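Long-range contacts in desmoplakin (Homo sapiens, PDB 3R6N), which is a plakin-family protein of desmosomes, the cell-cell adhesion junctions, where it probably links the membrane plaque to intermediate filaments: residues A[236-241]-A[369-374]; A[17-22]-A[75-80]. All blocks are in the same frame, centred on the assembly; numbering follows the deposited sequence.

The two contacts lie on opposite sides of the centre of a long, mostly helical chain, their centres 120 Å apart and their nearest atoms about 105 Å apart, and they share no helix. Contact 2 comes first along the sequence and is complete before contact 1 begins: it joins helix 5-24 to helix 68-117 in parallel, by charge and polar pairing beside an apolar Met-aromatic contact. Contact 1 pairs helices 234-265 and 340-384 antiparallel, by apolar packing, across the chain excursion that contains the SH3 domain. Both are local helix-to-helix packings within an elongated rod, consistent with the description of this plakin-domain fragment as rigid.

Contact 1 (A[236-241]-A[369-374]); sequences HLLEQI and SLVSWH
In the spectrin-repeat part of the plakin domain, Leu237 and Ile241 of helix 234-265 and Val371 and Leu370 of helix 340-384 form an apolar seam between two antiparallel helices, whose short segments run at 152° with axes 10.3 Å apart. Leu237 makes the largest contribution. Its CG stands anti to the carbonyl carbon (chi1 -79°), and the extended chi2 carries CD1 across to the other helix, where it lies 3.5 Å from Leu370 CD2. The two leucine side chains cross at about a right angle. The same CD1 meets the edge of the His374 imidazole in the plane of the ring, 3.9 Å from His374 ND1, while Trp373 CE3 lies over one face of that ring, offset toward its rim. Val371 answers with both branches. Its CG2 meets Ile241 CD1 tip to tip at 3.8 Å and also approaches the CD1 of Leu237, whereas CG1, anti to the backbone N (chi1 178°), takes CD2 of Leu238 at 3.8 Å, these two side chains crossing at about a right angle. Val371 thus sits among Leu237, Leu238 and Ile241, the last one turn further along helix 234-265, and the backbones come nearest at Leu237 and Val371, with their CA atoms 7.1 Å apart. Around the seam, Met232, in the loop leading into helix 234-265, touches both Leu237 and Leu370, and Ile241 continues onto Met367 and Lys368. Helix 340-384 turns another side to helix 399-417, where Ser372 touches Phe413 and Asn416, while Trp373 meets the ring of Phe423 in the loop that follows.

Contact 2 (A[17-22]-A[75-80]); sequences WMRQQR and EEEYEN
Arg19 and Arg22 reach from helix 5-24 to Glu77 and Asn80 of helix 68-117, the two segments running nearly parallel at 25°. Arg19, extended from CG to NE, presents the edge of its guanidinium to Glu77, the two flat groups standing 84° apart. Both its NE and NH2 make weak hydrogen bonds of 3.3 Å to Glu77 OE1 within a salt bridge. Arg22 bends at chi3 (76°) and grips Asn80 end-on: NH2 at 2.8 Å and NH1 at 3.0 Å both donate to Asn80 OD1, from the same face of the amide and above its plane. The remaining carboxylate oxygen, Glu77 OE2, lies 3.6 Å from Arg22 NH1 but well out of the guanidinium plane, a purely electrostatic pairing. Beneath the charges Met18 slides past the Glu77 chain in the opposite direction and sets its sulfur at the edge of the Tyr78 ring, a Met-aromatic contact with Met18 SD 5.2 Å from the ring centroid. Tyr78 OH is hydrogen-bonded to Ile51 O of helix 34-64. Shared between two arginines, Glu77 would be expected to stay ionised; its links to them are weak or charge-only, while Arg22 adds two hydrogen bonds to the neutral amide of Asn80.

Contact 1 (A[236-241]-A[369-374])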
ATOM      1  N   HIS A 236     -28.741  47.450  -0.752  1.00125.32           N
ATOM      2  CA  HIS A 236     -28.327  46.254  -1.474  1.00125.38           C
ATOM      3  C   HIS A 236     -26.853  45.915  -1.253  1.00121.78           C
ATOM      4  O   HIS A 236     -26.488  44.746  -1.130  1.00121.76           O
ATOM      5  CB  HIS A 236     -28.601  46.427  -2.966  1.00125.73           C
ATOM      6  CG  HIS A 236     -27.903  45.425  -3.828  1.00122.58           C
ATOM      7  ND1 HIS A 236     -28.377  44.145  -4.015  1.00128.01           N
ATOM      8  CD2 HIS A 236     -26.761  45.513  -4.550  1.00114.66           C
ATOM      9  CE1 HIS A 236     -27.560  43.488  -4.818  1.00123.81           C
ATOM     10  NE2 HIS A 236     -26.572  44.295  -5.157  1.00115.68           N
ATOM     11  N   LEU A 237     -26.011  46.943  -1.211  1.00122.29           N
ATOM     12  CA  LEU A 237     -24.575  46.758  -1.020  1.00116.47           C
ATOM     13  C   LEU A 237     -24.250  46.127   0.328  1.00120.69           C
ATOM     14  O   LEU A 237     -23.548  45.118   0.401  1.00120.50           O
ATOM     15  CB  LEU A 237     -23.840  48.094  -1.144  1.00108.94           C
ATOM     16  CG  LEU A 237     -23.580  48.614  -2.555  1.00102.97           C
ATOM     17  CD1 LEU A 237     -22.973  50.004  -2.496  1.00 96.92           C
ATOM     18  CD2 LEU A 237     -22.670  47.657  -3.308  1.00100.29           C
ATOM     19  N   LEU A 238     -24.760  46.734   1.394  1.00111.88           N
ATOM     20  CA  LEU A 238     -24.478  46.270   2.748  1.00111.57           C
ATOM     21  C   LEU A 238     -24.895  44.814   2.950  1.00113.79           C
ATOM     22  O   LEU A 238     -24.298  44.094   3.748  1.00113.02           O
ATOM     23  CB  LEU A 238     -25.163  47.174   3.775  1.00112.65           C
ATOM     24  CG  LEU A 238     -24.809  48.660   3.691  1.00110.59           C
ATOM     25  CD1 LEU A 238     -25.500  49.436   4.797  1.00111.80           C
ATOM     26  CD2 LEU A 238     -23.302  48.859   3.759  1.00106.92           C
ATOM     27  N   GLU A 239     -25.922  44.390   2.218  1.00154.09           N
ATOM     28  CA  GLU A 239     -26.419  43.022   2.305  1.00156.61           C
ATOM     29  C   GLU A 239     -25.554  42.077   1.481  1.00155.05           C
ATOM     30  O   GLU A 239     -25.348  40.922   1.857  1.00155.52           O
ATOM     31  CB  GLU A 239     -27.875  42.958   1.837  1.00160.58           C
ATOM     32  CG  GLU A 239     -28.835  43.745   2.718  1.00162.71           C
ATOM     33  CD  GLU A 239     -30.045  44.257   1.959  1.00165.48           C
ATOM     34  OE1 GLU A 239     -30.005  44.267   0.710  1.00165.14           O
ATOM     35  OE2 GLU A 239     -31.035  44.656   2.611  1.00168.13           O
ATOM     36  N   GLN A 240     -25.052  42.575   0.356  1.00125.20           N
ATOM     37  CA  GLN A 240     -24.133  41.811  -0.481  1.00123.56           C
ATOM     38  C   GLN A 240     -22.816  41.581   0.242  1.00120.44           C
ATOM     39  O   GLN A 240     -22.227  40.505   0.158  1.00119.84           O
ATOM     40  CB  GLN A 240     -23.874  42.541  -1.798  1.00122.03           C
ATOM     41  CG  GLN A 240     -24.952  42.339  -2.849  1.00125.03           C
ATOM     42  CD  GLN A 240     -24.857  40.986  -3.529  1.00126.76           C
ATOM     43  OE1 GLN A 240     -24.803  39.945  -2.869  1.00127.25           O
ATOM     44  NE2 GLN A 240     -24.830  40.993  -4.859  1.00123.40           N
ATOM     45  N   ILE A 241     -22.356  42.607   0.951  1.00 89.37           N
ATOM     46  CA  ILE A 241     -21.125  42.519   1.722  1.00 86.56           C
ATOM     47  C   ILE A 241     -21.248  41.499   2.849  1.00 87.64           C
ATOM     48  O   ILE A 241     -20.288  40.802   3.173  1.00 85.98           O
ATOM     49  CB  ILE A 241     -20.741  43.881   2.319  1.00 84.77           C
ATOM     50  CG1 ILE A 241     -20.337  44.847   1.210  1.00 79.05           C
ATOM     51  CG2 ILE A 241     -19.601  43.730   3.307  1.00 82.50           C
ATOM     52  CD1 ILE A 241     -19.768  46.142   1.725  1.00 74.73           C
ATOM     53  N   SER A 369     -15.522  50.328  -1.185  1.00 92.94           N
ATOM     54  CA  SER A 369     -15.272  51.665  -1.698  1.00 93.98           C
ATOM     55  C   SER A 369     -16.549  52.267  -2.257  1.00 94.69           C
ATOM     56  O   SER A 369     -16.724  53.482  -2.251  1.00 95.29           O
ATOM     57  CB  SER A 369     -14.195  51.637  -2.783  1.00 95.17           C
ATOM     58  OG  SER A 369     -14.683  51.017  -3.960  1.00 95.76           O
ATOM     59  N   LEU A 370     -17.440  51.415  -2.750  1.00103.94           N
ATOM     60  CA  LEU A 370     -18.707  51.896  -3.279  1.00104.95           C
ATOM     61  C   LEU A 370     -19.615  52.322  -2.135  1.00104.86           C
ATOM     62  O   LEU A 370     -20.532  53.121  -2.321  1.00105.89           O
ATOM     63  CB  LEU A 370     -19.387  50.824  -4.128  1.00105.48           C
ATOM     64  CG  LEU A 370     -20.651  51.307  -4.839  1.00106.87           C
ATOM     65  CD1 LEU A 370     -20.330  52.479  -5.754  1.00107.63           C
ATOM     66  CD2 LEU A 370     -21.306  50.177  -5.615  1.00107.62           C
ATOM     67  N   VAL A 371     -19.349  51.788  -0.947  1.00 79.76           N
ATOM     68  CA  VAL A 371     -20.112  52.151   0.241  1.00 79.89           C
ATOM     69  C   VAL A 371     -19.622  53.475   0.816  1.00 79.66           C
ATOM     70  O   VAL A 371     -20.420  54.306   1.247  1.00 78.93           O
ATOM     71  CB  VAL A 371     -20.034  51.062   1.330  1.00 77.31           C
ATOM     72  CG1 VAL A 371     -20.804  51.493   2.566  1.00 76.94           C
ATOM     73  CG2 VAL A 371     -20.575  49.744   0.805  1.00 77.57           C
ATOM     74  N   SER A 372     -18.308  53.669   0.821  1.00 85.17           N
ATOM     75  CA  SER A 372     -17.737  54.920   1.303  1.00 85.21           C
ATOM     76  C   SER A 372     -18.110  56.066   0.376  1.00 86.51           C
ATOM     77  O   SER A 372     -18.181  57.218   0.795  1.00 87.00           O
ATOM     78  CB  SER A 372     -16.214  54.821   1.429  1.00 84.67           C
ATOM     79  OG  SER A 372     -15.837  54.119   2.601  1.00 83.45           O
ATOM     80  N   TRP A 373     -18.345  55.738  -0.889  1.00105.22           N
ATOM     81  CA  TRP A 373     -18.754  56.733  -1.868  1.00106.55           C
ATOM     82  C   TRP A 373     -20.139  57.249  -1.510  1.00107.24           C
ATOM     83  O   TRP A 373     -20.365  58.456  -1.442  1.00108.02           O
ATOM     84  CB  TRP A 373     -18.756  56.129  -3.272  1.00107.19           C
ATOM     85  CG  TRP A 373     -19.000  57.130  -4.361  1.00108.66           C
ATOM     86  CD1 TRP A 373     -18.100  58.009  -4.880  1.00109.62           C
ATOM     87  CD2 TRP A 373     -20.227  57.345  -5.069  1.00109.66           C
ATOM     88  NE1 TRP A 373     -18.689  58.766  -5.866  1.00111.01           N
ATOM     89  CE2 TRP A 373     -19.995  58.377  -6.002  1.00110.95           C
ATOM     90  CE3 TRP A 373     -21.499  56.769  -5.005  1.00109.91           C
ATOM     91  CZ2 TRP A 373     -20.985  58.842  -6.862  1.00112.20           C
ATOM     92  CZ3 TRP A 373     -22.482  57.233  -5.859  1.00111.35           C
ATOM     93  CH2 TRP A 373     -22.219  58.259  -6.775  1.00112.33           C
ATOM     94  N   HIS A 374     -21.060  56.324  -1.264  1.00105.67           N
ATOM     95  CA  HIS A 374     -22.424  56.687  -0.896  1.00106.92           C
ATOM     96  C   HIS A 374     -22.495  57.446   0.425  1.00106.83           C
ATOM     97  O   HIS A 374     -23.131  58.494   0.511  1.00108.02           O
ATOM     98  CB  HIS A 374     -23.319  55.451  -0.852  1.00107.48           C
ATOM     99  CG  HIS A 374     -23.894  55.080  -2.181  1.00108.60           C
ATOM    100  ND1 HIS A 374     -23.747  53.825  -2.732  1.00108.29           N
ATOM    101  CD2 HIS A 374     -24.618  55.799  -3.071  1.00110.08           C
ATOM    102  CE1 HIS A 374     -24.356  53.786  -3.904  1.00109.55           C
ATOM    103  NE2 HIS A 374     -24.892  54.971  -4.134  1.00110.64           N
TER

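Contact 2 (A[17-22]-A[75-80])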
ATOM      1  N   TRP A  17      21.908 -67.159   2.565  1.00 93.44           N
ATOM      2  CA  TRP A  17      20.747 -66.577   1.916  1.00 93.18           C
ATOM      3  C   TRP A  17      20.110 -65.530   2.819  1.00 92.47           C
ATOM      4  O   TRP A  17      19.657 -64.484   2.352  1.00 92.03           O
ATOM      5  CB  TRP A  17      19.724 -67.650   1.552  1.00 93.96           C
ATOM      6  CG  TRP A  17      18.504 -67.086   0.899  1.00 94.17           C
ATOM      7  CD1 TRP A  17      18.333 -66.818  -0.428  1.00 94.62           C
ATOM      8  CD2 TRP A  17      17.287 -66.700   1.547  1.00 94.33           C
ATOM      9  NE1 TRP A  17      17.082 -66.293  -0.647  1.00 94.94           N
ATOM     10  CE2 TRP A  17      16.420 -66.211   0.549  1.00 94.82           C
ATOM     11  CE3 TRP A  17      16.846 -66.721   2.873  1.00 94.46           C
ATOM     12  CZ2 TRP A  17      15.137 -65.752   0.836  1.00 95.46           C
ATOM     13  CZ3 TRP A  17      15.569 -66.262   3.155  1.00 95.20           C
ATOM     14  CH2 TRP A  17      14.731 -65.784   2.141  1.00 95.71           C
ATOM     15  N   MET A  18      20.086 -65.813   4.117  1.00 81.64           N
ATOM     16  CA  MET A  18      19.501 -64.896   5.090  1.00 81.42           C
ATOM     17  C   MET A  18      20.276 -63.586   5.218  1.00 80.75           C
ATOM     18  O   MET A  18      19.719 -62.563   5.608  1.00 80.47           O
ATOM     19  CB  MET A  18      19.379 -65.567   6.459  1.00 82.15           C
ATOM     20  CG  MET A  18      18.086 -66.338   6.645  1.00 83.17           C
ATOM     21  SD  MET A  18      17.772 -66.717   8.371  1.00 84.48           S
ATOM     22  CE  MET A  18      19.005 -67.978   8.667  1.00 84.57           C
ATOM     23  N   ARG A  19      21.562 -63.624   4.893  1.00100.26           N
ATOM     24  CA  ARG A  19      22.393 -62.433   4.986  1.00100.10           C
ATOM     25  C   ARG A  19      22.519 -61.747   3.635  1.00 99.85           C
ATOM     26  O   ARG A  19      22.772 -60.547   3.562  1.00 99.61           O
ATOM     27  CB  ARG A  19      23.761 -62.776   5.576  1.00100.97           C
ATOM     28  CG  ARG A  19      23.693 -63.094   7.064  1.00101.39           C
ATOM     29  CD  ARG A  19      24.924 -63.830   7.559  1.00102.53           C
ATOM     30  NE  ARG A  19      24.776 -64.235   8.954  1.00103.13           N
ATOM     31  CZ  ARG A  19      25.639 -65.005   9.610  1.00104.24           C
ATOM     32  NH1 ARG A  19      26.722 -65.466   8.998  1.00104.91           N
ATOM     33  NH2 ARG A  19      25.414 -65.319  10.879  1.00104.96           N
ATOM     34  N   GLN A  20      22.327 -62.506   2.564  1.00119.56           N
ATOM     35  CA  GLN A  20      22.289 -61.911   1.238  1.00119.63           C
ATOM     36  C   GLN A  20      21.010 -61.091   1.084  1.00118.83           C
ATOM     37  O   GLN A  20      20.935 -60.187   0.251  1.00118.70           O
ATOM     38  CB  GLN A  20      22.382 -62.982   0.150  1.00120.55           C
ATOM     39  CG  GLN A  20      22.521 -62.420  -1.258  1.00121.18           C
ATOM     40  CD  GLN A  20      23.676 -61.443  -1.382  1.00121.45           C
ATOM     41  OE1 GLN A  20      24.723 -61.617  -0.758  1.00122.14           O
ATOM     42  NE2 GLN A  20      23.488 -60.402  -2.188  1.00120.85           N
ATOM     43  N   GLN A  21      20.008 -61.409   1.900  1.00 81.36           N
ATOM     44  CA  GLN A  21      18.764 -60.646   1.925  1.00 81.00           C
ATOM     45  C   GLN A  21      18.943 -59.334   2.684  1.00 80.36           C
ATOM     46  O   GLN A  21      18.348 -58.320   2.326  1.00 79.97           O
ATOM     47  CB  GLN A  21      17.634 -61.463   2.552  1.00 81.64           C
ATOM     48  CG  GLN A  21      17.264 -62.711   1.776  1.00 82.52           C
ATOM     49  CD  GLN A  21      16.753 -62.401   0.386  1.00 82.83           C
ATOM     50  OE1 GLN A  21      15.617 -61.955   0.214  1.00 83.20           O
ATOM     51  NE2 GLN A  21      17.591 -62.636  -0.619  1.00 83.04           N
ATOM     52  N   ARG A  22      19.760 -59.360   3.734  1.00109.73           N
ATOM     53  CA  ARG A  22      20.059 -58.150   4.494  1.00109.46           C
ATOM     54  C   ARG A  22      20.858 -57.183   3.633  1.00109.21           C
ATOM     55  O   ARG A  22      20.641 -55.975   3.673  1.00108.05           O
ATOM     56  CB  ARG A  22      20.851 -58.477   5.761  1.00110.09           C
ATOM     57  CG  ARG A  22      20.181 -59.481   6.675  1.00110.66           C
ATOM     58  CD  ARG A  22      21.032 -59.752   7.908  1.00111.50           C
ATOM     59  NE  ARG A  22      20.965 -58.661   8.875  1.00111.84           N
ATOM     60  CZ  ARG A  22      20.144 -58.643   9.922  1.00112.61           C
ATOM     61  NH1 ARG A  22      19.322 -59.662  10.137  1.00113.19           N
ATOM     62  NH2 ARG A  22      20.145 -57.610  10.755  1.00113.16           N
ATOM     63  N   GLU A  75      17.979 -69.729  14.141  1.00 99.45           N
ATOM     64  CA  GLU A  75      16.767 -69.096  14.638  1.00101.09           C
ATOM     65  C   GLU A  75      17.029 -67.647  15.033  1.00100.68           C
ATOM     66  O   GLU A  75      16.166 -66.787  14.877  1.00101.03           O
ATOM     67  CB  GLU A  75      16.201 -69.876  15.825  1.00103.91           C
ATOM     68  CG  GLU A  75      14.783 -69.478  16.204  1.00106.37           C
ATOM     69  CD  GLU A  75      13.789 -69.729  15.081  1.00106.37           C
ATOM     70  OE1 GLU A  75      14.111 -70.518  14.165  1.00104.99           O
ATOM     71  OE2 GLU A  75      12.687 -69.137  15.111  1.00108.01           O
ATOM     72  N   GLU A  76      18.227 -67.381  15.542  1.00 91.52           N
ATOM     73  CA  GLU A  76      18.584 -66.042  15.990  1.00 91.40           C
ATOM     74  C   GLU A  76      18.791 -65.117  14.800  1.00 89.17           C
ATOM     75  O   GLU A  76      18.486 -63.925  14.864  1.00 89.07           O
ATOM     76  CB  GLU A  76      19.839 -66.085  16.868  1.00 91.97           C
ATOM     77  CG  GLU A  76      20.313 -64.724  17.362  1.00 92.21           C
ATOM     78  CD  GLU A  76      21.155 -63.984  16.336  1.00 90.11           C
ATOM     79  OE1 GLU A  76      22.021 -64.622  15.698  1.00 89.18           O
ATOM     80  OE2 GLU A  76      20.945 -62.764  16.164  1.00 89.61           O
ATOM     81  N   GLU A  77      19.315 -65.674  13.713  1.00 90.42           N
ATOM     82  CA  GLU A  77      19.526 -64.910  12.493  1.00 88.59           C
ATOM     83  C   GLU A  77      18.200 -64.604  11.820  1.00 88.45           C
ATOM     84  O   GLU A  77      17.966 -63.489  11.365  1.00 87.65           O
ATOM     85  CB  GLU A  77      20.423 -65.676  11.525  1.00 87.54           C
ATOM     86  CG  GLU A  77      20.758 -64.907  10.266  1.00 86.08           C
ATOM     87  CD  GLU A  77      21.594 -63.669  10.547  1.00 85.89           C
ATOM     88  OE1 GLU A  77      22.537 -63.759  11.366  1.00 86.72           O
ATOM     89  OE2 GLU A  77      21.306 -62.605   9.952  1.00 85.12           O
ATOM     90  N   TYR A  78      17.329 -65.603  11.756  1.00 75.81           N
ATOM     91  CA  TYR A  78      16.044 -65.431  11.100  1.00 76.26           C
ATOM     92  C   TYR A  78      15.165 -64.420  11.831  1.00 77.50           C
ATOM     93  O   TYR A  78      14.557 -63.550  11.206  1.00 77.11           O
ATOM     94  CB  TYR A  78      15.313 -66.767  10.958  1.00 77.68           C
ATOM     95  CG  TYR A  78      13.970 -66.621  10.290  1.00 78.73           C
ATOM     96  CD1 TYR A  78      13.853 -66.643   8.909  1.00 77.69           C
ATOM     97  CD2 TYR A  78      12.820 -66.438  11.040  1.00 81.17           C
ATOM     98  CE1 TYR A  78      12.625 -66.497   8.295  1.00 78.99           C
ATOM     99  CE2 TYR A  78      11.588 -66.291  10.437  1.00 82.60           C
ATOM    100  CZ  TYR A  78      11.493 -66.321   9.065  1.00 81.47           C
ATOM    101  OH  TYR A  78      10.261 -66.173   8.467  1.00 83.21           O
ATOM    102  N   GLU A  79      15.102 -64.535  13.155  1.00103.59           N
ATOM    103  CA  GLU A  79      14.276 -63.640  13.956  1.00105.37           C
ATOM    104  C   GLU A  79      14.795 -62.210  13.860  1.00103.88           C
ATOM    105  O   GLU A  79      14.040 -61.252  14.018  1.00104.64           O
ATOM    106  CB  GLU A  79      14.241 -64.097  15.417  1.00107.91           C
ATOM    107  CG  GLU A  79      12.871 -63.979  16.069  1.00111.14           C
ATOM    108  CD  GLU A  79      11.859 -64.946  15.476  1.00112.47           C
ATOM    109  OE1 GLU A  79      12.253 -66.085  15.146  1.00111.98           O
ATOM    110  OE2 GLU A  79      10.676 -64.567  15.335  1.00114.26           O
ATOM    111  N   ASN A  80      16.092 -62.084  13.597  1.00 87.83           N
ATOM    112  CA  ASN A  80      16.739 -60.786  13.443  1.00 86.53           C
ATOM    113  C   ASN A  80      16.413 -60.166  12.086  1.00 84.79           C
ATOM    114  O   ASN A  80      16.119 -58.976  11.993  1.00 84.49           O
ATOM    115  CB  ASN A  80      18.254 -60.927  13.630  1.00 85.79           C
ATOM    116  CG  ASN A  80      18.956 -59.591  13.787  1.00 85.36           C
ATOM    117  OD1 ASN A  80      18.842 -58.711  12.934  1.00 84.01           O
ATOM    118  ND2 ASN A  80      19.693 -59.435  14.883  1.00 86.77           N
TER